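Local coordinates for Cas6b (Methanococcus maripaludis, PDB 4Z7K), which is a Cas6-family endoribonuclease that processes CRISPR RNA, captured here in complex with nucleic acid, at residues Phe106-Lys111 / Leu159-Glu164; Glu165-Lys170 / Tyr193-Ile198; Pro199-Ile204 / Phe212-Lys217. All coordinates share one frame; numbering follows the deposited sequence.

Contact 1 of 3, residues Phe106-Lys111 / Leu159-Glu164. With nucleotides of chain C.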
loop_
_atom_site.group_PDB
_atom_site.type_symbol
_atom_site.label_atom_id
_atom_site.label_comp_id
_atom_site.label_asym_id
_atom_site.label_seq_id
_atom_site.Cartn_x
_atom_site.Cartn_y
_atom_site.Cartn_z
ATOM N N PHE B 106 -12.032 -20.760 21.059
ATOM C CA PHE B 106 -11.098 -20.079 20.171
ATOM C C PHE B 106 -9.698 -20.661 20.370
ATOM O O PHE B 106 -9.166 -20.625 21.478
ATOM C CB PHE B 106 -11.097 -18.573 20.449
ATOM C CG PHE B 106 -10.058 -17.800 19.690
ATOM C CD1 PHE B 106 -10.399 -17.098 18.555
ATOM C CD2 PHE B 106 -8.754 -17.742 20.127
ATOM C CE1 PHE B 106 -9.458 -16.360 17.862
ATOM C CE2 PHE B 106 -7.808 -17.019 19.432
ATOM C CZ PHE B 106 -8.164 -16.322 18.299
ATOM N N GLY B 107 -9.087 -21.189 19.317
ATOM C CA GLY B 107 -7.795 -21.827 19.500
ATOM C C GLY B 107 -7.503 -22.935 18.522
ATOM O O GLY B 107 -8.381 -23.334 17.764
ATOM N N THR B 108 -6.267 -23.425 18.519
ATOM C CA THR B 108 -5.908 -24.461 17.566
ATOM C C THR B 108 -6.560 -25.790 17.918
ATOM O O THR B 108 -6.635 -26.194 19.076
ATOM C CB THR B 108 -4.399 -24.655 17.477
ATOM O OG1 THR B 108 -3.916 -25.132 18.733
ATOM C CG2 THR B 108 -3.733 -23.353 17.173
ATOM N N THR B 109 -7.038 -26.454 16.879
ATOM C CA THR B 109 -7.701 -27.735 16.985
ATOM C C THR B 109 -6.982 -28.781 16.143
ATOM O O THR B 109 -6.407 -28.462 15.100
ATOM C CB THR B 109 -9.156 -27.616 16.538
ATOM O OG1 THR B 109 -9.194 -27.177 15.169
ATOM C CG2 THR B 109 -9.872 -26.583 17.399
ATOM N N ASP B 110 -7.022 -30.033 16.581
ATOM C CA ASP B 110 -6.403 -31.112 15.820
ATOM C C ASP B 110 -7.378 -31.620 14.787
ATOM O O ASP B 110 -7.038 -32.460 13.953
ATOM C CB ASP B 110 -5.942 -32.259 16.730
ATOM C CG ASP B 110 -4.638 -31.955 17.448
ATOM O OD1 ASP B 110 -3.978 -30.947 17.106
ATOM O OD2 ASP B 110 -4.276 -32.730 18.360
ATOM N N LYS B 111 -8.566 -31.038 14.773
ATOM C CA LYS B 111 -9.542 -31.443 13.785
ATOM C C LYS B 111 -9.744 -30.292 12.835
ATOM O O LYS B 111 -9.565 -29.132 13.213
ATOM C CB LYS B 111 -10.875 -31.777 14.444
ATOM C CG LYS B 111 -11.919 -32.195 13.455
ATOM C CD LYS B 111 -13.167 -32.722 14.107
ATOM C CE LYS B 111 -14.050 -31.505 14.426
ATOM N NZ LYS B 111 -15.066 -31.225 13.364
ATOM N N LEU B 159 -5.424 -10.715 20.766
ATOM C CA LEU B 159 -6.431 -11.277 21.668
ATOM C C LEU B 159 -5.792 -12.184 22.705
ATOM O O LEU B 159 -6.470 -12.984 23.366
ATOM C CB LEU B 159 -7.464 -12.076 20.879
ATOM C CG LEU B 159 -8.674 -11.431 20.208
ATOM C CD1 LEU B 159 -8.326 -10.125 19.522
ATOM C CD2 LEU B 159 -9.205 -12.422 19.187
ATOM N N GLY B 160 -4.474 -12.068 22.812
ATOM C CA GLY B 160 -3.709 -12.788 23.808
ATOM C C GLY B 160 -3.797 -14.296 23.737
ATOM O O GLY B 160 -3.967 -14.954 24.760
ATOM N N TYR B 161 -3.681 -14.857 22.538
ATOM C CA TYR B 161 -3.546 -16.307 22.408
ATOM C C TYR B 161 -2.312 -16.551 21.587
ATOM O O TYR B 161 -2.212 -16.102 20.443
ATOM C CB TYR B 161 -4.765 -16.945 21.734
ATOM C CG TYR B 161 -4.760 -18.473 21.609
ATOM C CD1 TYR B 161 -5.249 -19.288 22.628
ATOM C CD2 TYR B 161 -4.281 -19.089 20.462
ATOM C CE1 TYR B 161 -5.268 -20.675 22.498
ATOM C CE2 TYR B 161 -4.286 -20.468 20.329
ATOM C CZ TYR B 161 -4.779 -21.259 21.344
ATOM O OH TYR B 161 -4.780 -22.635 21.186
ATOM N N THR B 162 -1.348 -17.243 22.175
ATOM C CA THR B 162 -0.160 -17.558 21.423
ATOM C C THR B 162 -0.309 -19.017 21.005
ATOM O O THR B 162 -0.756 -19.875 21.784
ATOM C CB THR B 162 1.116 -17.275 22.236
ATOM O OG1 THR B 162 0.939 -17.736 23.581
ATOM C CG2 THR B 162 1.417 -15.744 22.249
ATOM N N ILE B 163 0.009 -19.263 19.742
ATOM C CA ILE B 163 -0.182 -20.566 19.136
ATOM C C ILE B 163 1.057 -21.440 19.236
ATOM O O ILE B 163 2.114 -21.057 18.729
ATOM C CB ILE B 163 -0.550 -20.410 17.649
ATOM C CG1 ILE B 163 -1.850 -19.614 17.500
ATOM C CG2 ILE B 163 -0.653 -21.770 16.979
ATOM C CD1 ILE B 163 -2.362 -19.551 16.080
ATOM N N GLU B 164 0.945 -22.611 19.857
ATOM C CA GLU B 164 2.091 -23.523 19.896
ATOM C C GLU B 164 1.817 -24.861 19.217
ATOM O O GLU B 164 2.269 -25.908 19.688
ATOM C CB GLU B 164 2.597 -23.757 21.325
ATOM C CG GLU B 164 1.600 -23.709 22.463
ATOM C CD GLU B 164 2.335 -23.658 23.793
ATOM O OE1 GLU B 164 3.586 -23.533 23.760
ATOM O OE2 GLU B 164 1.679 -23.731 24.858
ATOM P P A C 17 7.928 -10.943 15.770
ATOM O OP1 A C 17 9.216 -10.602 15.118
ATOM O OP2 A C 17 6.857 -9.901 15.782
ATOM O "O5'" A C 17 7.355 -12.285 15.116
ATOM C "C5'" A C 17 8.210 -13.392 14.839
ATOM C "C4'" A C 17 7.588 -14.709 15.249
ATOM O "O4'" A C 17 6.444 -14.463 16.093
ATOM C "C3'" A C 17 7.063 -15.604 14.126
ATOM O "O3'" A C 17 8.080 -16.501 13.654
ATOM C "C2'" A C 17 5.873 -16.359 14.759
ATOM O "O2'" A C 17 6.258 -17.662 15.172
ATOM C "C1'" A C 17 5.554 -15.544 16.012
ATOM N N9 A C 17 4.154 -15.106 16.187
ATOM C C8 A C 17 3.537 -13.903 15.921
ATOM N N7 A C 17 2.271 -13.880 16.289
ATOM C C5 A C 17 2.062 -15.134 16.858
ATOM C C6 A C 17 0.946 -15.753 17.445
ATOM N N6 A C 17 -0.236 -15.138 17.555
ATOM N N1 A C 17 1.070 -17.025 17.910
ATOM C C2 A C 17 2.242 -17.635 17.797
ATOM N N3 A C 17 3.359 -17.152 17.267
ATOM C C4 A C 17 3.206 -15.894 16.808
#

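Contact 2 of 3, residues Glu165-Lys170 / Tyr193-Ile198. With nucleotides of chain C.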
loop_
_atom_site.group_PDB
_atom_site.type_symbol
_atom_site.label_atom_id
_atom_site.label_comp_id
_atom_site.label_asym_id
_atom_site.label_seq_id
_atom_site.Cartn_x
_atom_site.Cartn_y
_atom_site.Cartn_z
ATOM N N GLU B 165 1.088 -24.817 18.106
ATOM C CA GLU B 165 1.035 -25.953 17.193
ATOM C C GLU B 165 0.973 -25.418 15.752
ATOM O O GLU B 165 0.819 -24.225 15.516
ATOM C CB GLU B 165 -0.170 -26.876 17.512
ATOM C CG GLU B 165 -0.408 -27.123 19.028
ATOM C CD GLU B 165 -1.076 -28.459 19.375
ATOM O OE1 GLU B 165 -1.201 -29.337 18.490
ATOM O OE2 GLU B 165 -1.448 -28.642 20.559
ATOM N N LYS B 166 1.126 -26.312 14.790
ATOM C CA LYS B 166 1.274 -25.931 13.385
ATOM C C LYS B 166 -0.026 -25.712 12.612
ATOM O O LYS B 166 -0.855 -26.625 12.502
ATOM C CB LYS B 166 2.102 -26.981 12.654
ATOM C CG LYS B 166 2.311 -26.649 11.199
ATOM C CD LYS B 166 3.469 -27.425 10.628
ATOM C CE LYS B 166 3.655 -27.062 9.180
ATOM N NZ LYS B 166 4.224 -28.193 8.414
ATOM N N LEU B 167 -0.209 -24.504 12.082
ATOM C CA LEU B 167 -1.358 -24.238 11.210
ATOM C C LEU B 167 -1.130 -24.696 9.766
ATOM O O LEU B 167 -0.065 -24.475 9.182
ATOM C CB LEU B 167 -1.703 -22.758 11.216
ATOM C CG LEU B 167 -1.903 -22.160 12.597
ATOM C CD1 LEU B 167 -2.193 -20.681 12.431
ATOM C CD2 LEU B 167 -3.046 -22.880 13.318
ATOM N N LYS B 168 -2.155 -25.312 9.188
ATOM C CA LYS B 168 -2.145 -25.682 7.784
ATOM C C LYS B 168 -3.459 -25.293 7.149
ATOM O O LYS B 168 -4.512 -25.428 7.761
ATOM C CB LYS B 168 -1.934 -27.188 7.650
ATOM C CG LYS B 168 -2.931 -28.011 8.501
ATOM C CD LYS B 168 -3.002 -29.492 8.094
ATOM C CE LYS B 168 -2.221 -30.421 8.998
ATOM N NZ LYS B 168 -2.624 -31.826 8.746
ATOM N N VAL B 169 -3.421 -24.858 5.901
ATOM C CA VAL B 169 -4.624 -24.289 5.317
ATOM C C VAL B 169 -4.838 -24.706 3.847
ATOM O O VAL B 169 -3.900 -24.792 3.061
ATOM C CB VAL B 169 -4.587 -22.733 5.452
ATOM C CG1 VAL B 169 -3.269 -22.167 4.934
ATOM C CG2 VAL B 169 -5.776 -22.080 4.759
ATOM N N LYS B 170 -6.091 -24.948 3.487
ATOM C CA LYS B 170 -6.466 -25.212 2.113
ATOM C C LYS B 170 -7.469 -24.157 1.663
ATOM O O LYS B 170 -8.403 -23.802 2.386
ATOM C CB LYS B 170 -7.051 -26.620 1.965
ATOM C CG LYS B 170 -7.555 -26.952 0.563
ATOM C CD LYS B 170 -7.734 -28.458 0.382
ATOM C CE LYS B 170 -9.149 -28.937 0.650
ATOM N NZ LYS B 170 -10.058 -28.586 -0.468
ATOM N N TYR B 193 -10.182 -24.218 4.557
ATOM C CA TYR B 193 -10.174 -25.247 5.609
ATOM C C TYR B 193 -8.994 -24.990 6.527
ATOM O O TYR B 193 -7.947 -24.571 6.052
ATOM C CB TYR B 193 -10.066 -26.666 5.032
ATOM C CG TYR B 193 -11.196 -27.139 4.137
ATOM C CD1 TYR B 193 -12.188 -27.987 4.618
ATOM C CD2 TYR B 193 -11.247 -26.761 2.799
ATOM C CE1 TYR B 193 -13.205 -28.435 3.786
ATOM C CE2 TYR B 193 -12.258 -27.189 1.966
ATOM C CZ TYR B 193 -13.239 -28.023 2.456
ATOM O OH TYR B 193 -14.245 -28.440 1.602
ATOM N N ILE B 194 -9.134 -25.220 7.829
ATOM C CA ILE B 194 -7.996 -24.972 8.717
ATOM C C ILE B 194 -8.112 -25.710 10.051
ATOM O O ILE B 194 -9.216 -26.036 10.498
ATOM C CB ILE B 194 -7.828 -23.434 8.964
ATOM C CG1 ILE B 194 -6.471 -23.102 9.568
ATOM C CG2 ILE B 194 -8.947 -22.870 9.814
ATOM C CD1 ILE B 194 -6.110 -21.670 9.375
ATOM N N ASN B 195 -6.961 -25.995 10.663
ATOM C CA ASN B 195 -6.911 -26.621 11.978
ATOM C C ASN B 195 -6.944 -25.546 13.036
ATOM O O ASN B 195 -6.244 -25.634 14.042
ATOM C CB ASN B 195 -5.668 -27.500 12.153
ATOM C CG ASN B 195 -4.373 -26.714 12.103
ATOM O OD1 ASN B 195 -4.237 -25.774 11.333
ATOM N ND2 ASN B 195 -3.411 -27.107 12.928
ATOM N N PHE B 196 -7.678 -24.478 12.758
ATOM C CA PHE B 196 -7.908 -23.459 13.766
ATOM C C PHE B 196 -9.385 -23.185 13.979
ATOM O O PHE B 196 -10.194 -23.369 13.069
ATOM C CB PHE B 196 -7.204 -22.172 13.402
ATOM C CG PHE B 196 -7.038 -21.253 14.564
ATOM C CD1 PHE B 196 -6.089 -21.519 15.531
ATOM C CD2 PHE B 196 -7.818 -20.132 14.695
ATOM C CE1 PHE B 196 -5.926 -20.685 16.593
ATOM C CE2 PHE B 196 -7.648 -19.295 15.763
ATOM C CZ PHE B 196 -6.710 -19.571 16.710
ATOM N N ASP B 197 -9.736 -22.727 15.176
ATOM C CA ASP B 197 -11.140 -22.527 15.506
ATOM C C ASP B 197 -11.522 -21.059 15.602
ATOM O O ASP B 197 -11.000 -20.334 16.427
ATOM C CB ASP B 197 -11.471 -23.230 16.809
ATOM C CG ASP B 197 -12.934 -23.533 16.938
ATOM O OD1 ASP B 197 -13.773 -22.633 16.688
ATOM O OD2 ASP B 197 -13.245 -24.695 17.269
ATOM N N ILE B 198 -12.456 -20.637 14.762
ATOM C CA ILE B 198 -12.929 -19.262 14.745
ATOM C C ILE B 198 -14.408 -19.191 15.099
ATOM O O ILE B 198 -15.232 -19.848 14.449
ATOM C CB ILE B 198 -12.744 -18.592 13.362
ATOM C CG1 ILE B 198 -11.406 -18.973 12.731
ATOM C CG2 ILE B 198 -12.892 -17.084 13.468
ATOM C CD1 ILE B 198 -11.183 -18.349 11.359
ATOM P P A C 18 8.796 -16.330 12.217
ATOM O OP1 A C 18 9.963 -17.240 12.131
ATOM O OP2 A C 18 8.936 -14.877 11.915
ATOM O "O5'" A C 18 7.766 -16.989 11.208
ATOM C "C5'" A C 18 8.102 -17.190 9.843
ATOM C "C4'" A C 18 6.893 -17.591 9.031
ATOM O "O4'" A C 18 6.206 -18.699 9.680
ATOM C "C3'" A C 18 5.847 -16.504 8.845
ATOM O "O3'" A C 18 5.242 -16.700 7.576
ATOM C "C2'" A C 18 4.831 -16.842 9.928
ATOM O "O2'" A C 18 3.545 -16.343 9.668
ATOM C "C1'" A C 18 4.852 -18.359 9.883
ATOM N N9 A C 18 4.392 -19.039 11.099
ATOM C C8 A C 18 4.673 -18.700 12.391
ATOM N N7 A C 18 4.160 -19.503 13.296
ATOM C C5 A C 18 3.495 -20.459 12.556
ATOM C C6 A C 18 2.741 -21.591 12.945
ATOM N N6 A C 18 2.541 -21.937 14.223
ATOM N N1 A C 18 2.193 -22.363 11.966
ATOM C C2 A C 18 2.409 -21.988 10.691
ATOM N N3 A C 18 3.102 -20.941 10.210
ATOM C C4 A C 18 3.637 -20.196 11.201
#

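Contact 3 of 3, residues Pro199-Ile204 / Phe212-Lys217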
loop_
_atom_site.group_PDB
_atom_site.type_symbol
_atom_site.label_atom_id
_atom_site.label_comp_id
_atom_site.label_asym_id
_atom_site.label_seq_id
_atom_site.Cartn_x
_atom_site.Cartn_y
_atom_site.Cartn_z
ATOM N N PRO B 199 -14.747 -18.435 16.155
ATOM C CA PRO B 199 -16.142 -18.090 16.470
ATOM C C PRO B 199 -16.793 -17.257 15.351
ATOM O O PRO B 199 -16.096 -16.482 14.688
ATOM C CB PRO B 199 -16.016 -17.269 17.756
ATOM C CG PRO B 199 -14.790 -17.775 18.393
ATOM C CD PRO B 199 -13.839 -18.098 17.263
ATOM N N GLN B 200 -18.097 -17.414 15.145
ATOM C CA GLN B 200 -18.752 -16.829 13.976
ATOM C C GLN B 200 -18.698 -15.316 13.826
ATOM O O GLN B 200 -18.723 -14.569 14.796
ATOM C CB GLN B 200 -20.202 -17.267 13.928
ATOM C CG GLN B 200 -20.349 -18.693 13.447
ATOM C CD GLN B 200 -21.763 -19.185 13.566
ATOM O OE1 GLN B 200 -22.722 -18.423 13.352
ATOM N NE2 GLN B 200 -21.913 -20.465 13.909
ATOM N N TYR B 201 -18.660 -14.893 12.568
ATOM C CA TYR B 201 -18.743 -13.495 12.159
ATOM C C TYR B 201 -17.518 -12.681 12.516
ATOM O O TYR B 201 -17.490 -11.478 12.283
ATOM C CB TYR B 201 -19.986 -12.845 12.756
ATOM C CG TYR B 201 -21.249 -13.466 12.243
ATOM C CD1 TYR B 201 -21.786 -13.083 11.028
ATOM C CD2 TYR B 201 -21.879 -14.485 12.945
ATOM C CE1 TYR B 201 -22.945 -13.665 10.545
ATOM C CE2 TYR B 201 -23.031 -15.080 12.465
ATOM C CZ TYR B 201 -23.558 -14.662 11.268
ATOM O OH TYR B 201 -24.704 -15.244 10.786
ATOM N N LEU B 202 -16.492 -13.332 13.049
ATOM C CA LEU B 202 -15.210 -12.653 13.236
ATOM C C LEU B 202 -14.626 -12.317 11.866
ATOM O O LEU B 202 -14.876 -13.029 10.889
ATOM C CB LEU B 202 -14.236 -13.516 14.056
ATOM C CG LEU B 202 -14.506 -13.614 15.566
ATOM C CD1 LEU B 202 -13.753 -14.762 16.209
ATOM C CD2 LEU B 202 -14.142 -12.314 16.229
ATOM N N GLY B 203 -13.887 -11.217 11.775
ATOM C CA GLY B 203 -13.208 -10.878 10.532
ATOM C C GLY B 203 -11.734 -11.288 10.541
ATOM O O GLY B 203 -11.143 -11.435 11.613
ATOM N N ILE B 204 -11.153 -11.531 9.361
ATOM C CA ILE B 204 -9.691 -11.579 9.230
ATOM C C ILE B 204 -9.219 -10.797 8.005
ATOM O O ILE B 204 -10.012 -10.481 7.107
ATOM C CB ILE B 204 -9.143 -13.003 9.151
ATOM C CG1 ILE B 204 -9.795 -13.775 8.022
ATOM C CG2 ILE B 204 -9.348 -13.733 10.456
ATOM C CD1 ILE B 204 -9.362 -15.218 8.012
ATOM N N PHE B 212 -15.021 -6.330 6.345
ATOM C CA PHE B 212 -14.344 -7.172 5.371
ATOM C C PHE B 212 -13.811 -8.436 6.033
ATOM O O PHE B 212 -13.515 -8.442 7.233
ATOM C CB PHE B 212 -13.193 -6.422 4.703
ATOM C CG PHE B 212 -13.631 -5.329 3.774
ATOM C CD1 PHE B 212 -13.770 -4.037 4.219
ATOM C CD2 PHE B 212 -13.878 -5.590 2.449
ATOM C CE1 PHE B 212 -14.160 -3.026 3.361
ATOM C CE2 PHE B 212 -14.264 -4.588 1.597
ATOM C CZ PHE B 212 -14.406 -3.302 2.055
ATOM N N GLY B 213 -13.738 -9.513 5.252
ATOM C CA GLY B 213 -13.165 -10.769 5.707
ATOM C C GLY B 213 -13.973 -11.509 6.763
ATOM O O GLY B 213 -13.419 -12.208 7.613
ATOM N N THR B 214 -15.289 -11.371 6.714
ATOM C CA THR B 214 -16.144 -11.961 7.737
ATOM C C THR B 214 -16.221 -13.491 7.586
ATOM O O THR B 214 -16.447 -13.979 6.486
ATOM C CB THR B 214 -17.539 -11.348 7.657
ATOM O OG1 THR B 214 -17.424 -9.929 7.475
ATOM C CG2 THR B 214 -18.323 -11.654 8.916
ATOM N N VAL B 215 -15.953 -14.265 8.633
ATOM C CA VAL B 215 -16.023 -15.725 8.462
ATOM C C VAL B 215 -17.097 -16.446 9.293
ATOM O O VAL B 215 -17.449 -16.007 10.382
ATOM C CB VAL B 215 -14.669 -16.379 8.759
ATOM C CG1 VAL B 215 -13.563 -15.569 8.113
ATOM C CG2 VAL B 215 -14.429 -16.472 10.231
ATOM N N VAL B 216 -17.644 -17.535 8.754
ATOM C CA VAL B 216 -18.603 -18.375 9.489
ATOM C C VAL B 216 -18.327 -19.867 9.222
ATOM O O VAL B 216 -17.890 -20.205 8.125
ATOM C CB VAL B 216 -20.038 -18.045 9.120
ATOM C CG1 VAL B 216 -20.283 -18.352 7.657
ATOM C CG2 VAL B 216 -20.980 -18.836 10.000
ATOM N N LYS B 217 -18.512 -20.745 10.218
ATOM C CA LYS B 217 -18.236 -22.189 10.046
ATOM C C LYS B 217 -19.304 -22.891 9.195
ATOM O O LYS B 217 -20.428 -22.385 9.068
ATOM C CB LYS B 217 -18.127 -22.916 11.394
ATOM C CG LYS B 217 -17.202 -22.245 12.387
ATOM C CD LYS B 217 -17.075 -23.014 13.693
ATOM C CE LYS B 217 -16.877 -24.497 13.435
ATOM N NZ LYS B 217 -16.906 -25.268 14.711
#

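Contact 1 of 3, residues Phe106-Lys111 / Leu159-Glu164
The ring of Phe106 turns its edge toward the face of the Tyr161 ring. This is a T-shaped pair with centroids 5.7 Å apart and planes at 90°. At that same edge, close to the plane of the phenylalanine, lies Tyr161 CB, 3.8 Å from Phe106 CE2. Leu159 adds its CD2 methyl obliquely, 4.1 Å from Phe106 CZ. The pair joins the end of strand 98-109, an outer strand of one antiparallel sheet, to the loop that follows helix 137-158. That helix ends in a Schellman motif, with Gly160 at the position of positive phi, and the chain then runs roughly along the strand end. Phe106 also packs on Met155 and Ser156 of the helix and makes a second edge-to-face pair with Phe196.

Tyr161 holds its ring anti to the backbone N (chi1 -177°). The ring thereby reaches across to the strand, with Gly107 CA lying obliquely against its hydroxyl end. Its hydroxyl oxygen, Tyr161 OH, accepts a hydrogen bond from Thr108 N at 3.2 Å. A phenylalanine here would keep the ring but is likely to leave Thr108 N without this acceptor, so the loop would lose its direct hydrogen bond to the strand. Next along the chain, the methyl of Thr108 meets the branch methyl of Ile163, with CG2 to CG2 at 3.5 Å. Ile163 therefore has two roles. Its side chain packs on Thr108, on Leu153 of the helix and on the bound RNA, and its backbone reads the base. There Ile163 N donates an almost straight hydrogen bond (175° at the hydrogen) to N1 of A17 of chain C, at 3.1 Å.

Contact 2 of 3, residues Glu165-Lys170 / Tyr193-Ile198
The mouth of the beta hairpin formed by strands 169-177 and 186-194 is built here, together with the loop that leads into it. Lys170 and Tyr193 are an antiparallel hydrogen-bonded pair. Tyr193 N gives to Lys170 O at 2.8 Å, and Lys170 N gives to Tyr193 O at 3.2 Å. Their side chains leave the same face of the sheet and run side by side. Lys170 bends near its end, which brings its NZ obliquely to within 3.6 Å of Tyr193 CE2. On the other face, Val169 and Ile194 both pack on Leu148 of helix 137-158.

Beyond the pair the chain turns a corner at Asn195, and a side chain takes over the bonding. Asn195 CG sits between the backbone N and the carbonyl carbon (chi1 64°), which points the amide across to the loop. Asn195 ND2 donates to Lys166 O at 2.6 Å. Asn195 OD1 accepts from Lys168 N at 3.0 Å, with the donor lying above the carbonyl plane. One amide group thus grips the backbone on both flanks of Leu167. The Leu167 side chain turns inward, and its CD2 meets Phe196 CD1 at 4.0 Å. Leu167 also packs on Ile149 of the helix.

The same loop carries an adenine of the bound nucleic acid. Glu165 O accepts from N6 of A18 of chain C at 3.1 Å, while Leu167 N donates to its N1 at 3.2 Å. The protein thus offers one acceptor and one donor, both from the backbone, to the Watson-Crick edge of the base. This pattern suits adenine and would not match the O6 and N1-H of guanine, which is consistent with base-selective recognition supported from behind by Asn195.

Contact 3 of 3, residues Pro199-Ile204 / Phe212-Lys217
Leu202 O is approached by several groups of segment 212-217. Val215 N donates to Leu202 O at 2.8 Å, almost in line with the carbonyl bond. Thr214 CA adds a CH...O contact to the same oxygen, and Val215 CG2 rests on it. One residue earlier, Tyr201 N donates to Val215 O at 2.7 Å, with a more bent angle of 140° at the hydrogen. At the far end Ile204 N bonds to Gly213 O at 2.9 Å, from above the carbonyl plane.

The first two bonds clasp a type II beta turn from Pro199 to Leu202, in which Tyr201 takes the positive phi (70°). Its side chain leaves away from the strand and packs on Ile57, Leu62 and Ile64 of the other sheet. Thr214 CG2 lies against Tyr201 O, while Thr214 OG1 is hydrogen-bonded to Thr119 and Lys55. Gln200 runs extended over Val216, with Gln200 CG 3.5 Å from Val216 CG2. The methylene of Ile204 meets a valine methyl almost at right angles, CG1 to Val215 CG1 at 4.2 Å.

Glycine matters where the backbones come together. Gly203 and Gly213 pass close, and Gly203 CA lies 3.2 Å from Gly213 O. Gly213 has positive phi, and a side chain on it would probably meet Ile204 O.

These two glycines are the first and last of a GhGxxxxxGhG sequence, where h is hydrophobic. That is the pattern of the glycine-rich loop near the C-terminus of Cas6 and other RAMP proteins. The contact closes the base of this loop and leads into 215-217, an outer strand of the C-terminal sheet with ferredoxin-like strand order.

Contacts 1, 2 and 3 follow one another along the chain. Contact 1 uses the end of strand 98-109 in the N-terminal sheet, contacts 2 and 3 strands of the C-terminal sheet. The centres of contacts 1 and 2 are about 9 Å apart, and contact 3 lies about 14 Å from contact 2 and 16 Å from contact 1. Segment 193-198 bridges them: Gly107 O probably bonds to Asp197 N and Thr109 N to Asn195 O, while Ile198 packs on Val215. The continuous run 159-170 presents backbone to consecutive adenosines, A17 and A18 of chain C. Contact 3 sits deeper, against the N-terminal sheet, so the three contacts connect the nucleic acid surface to the domain interface.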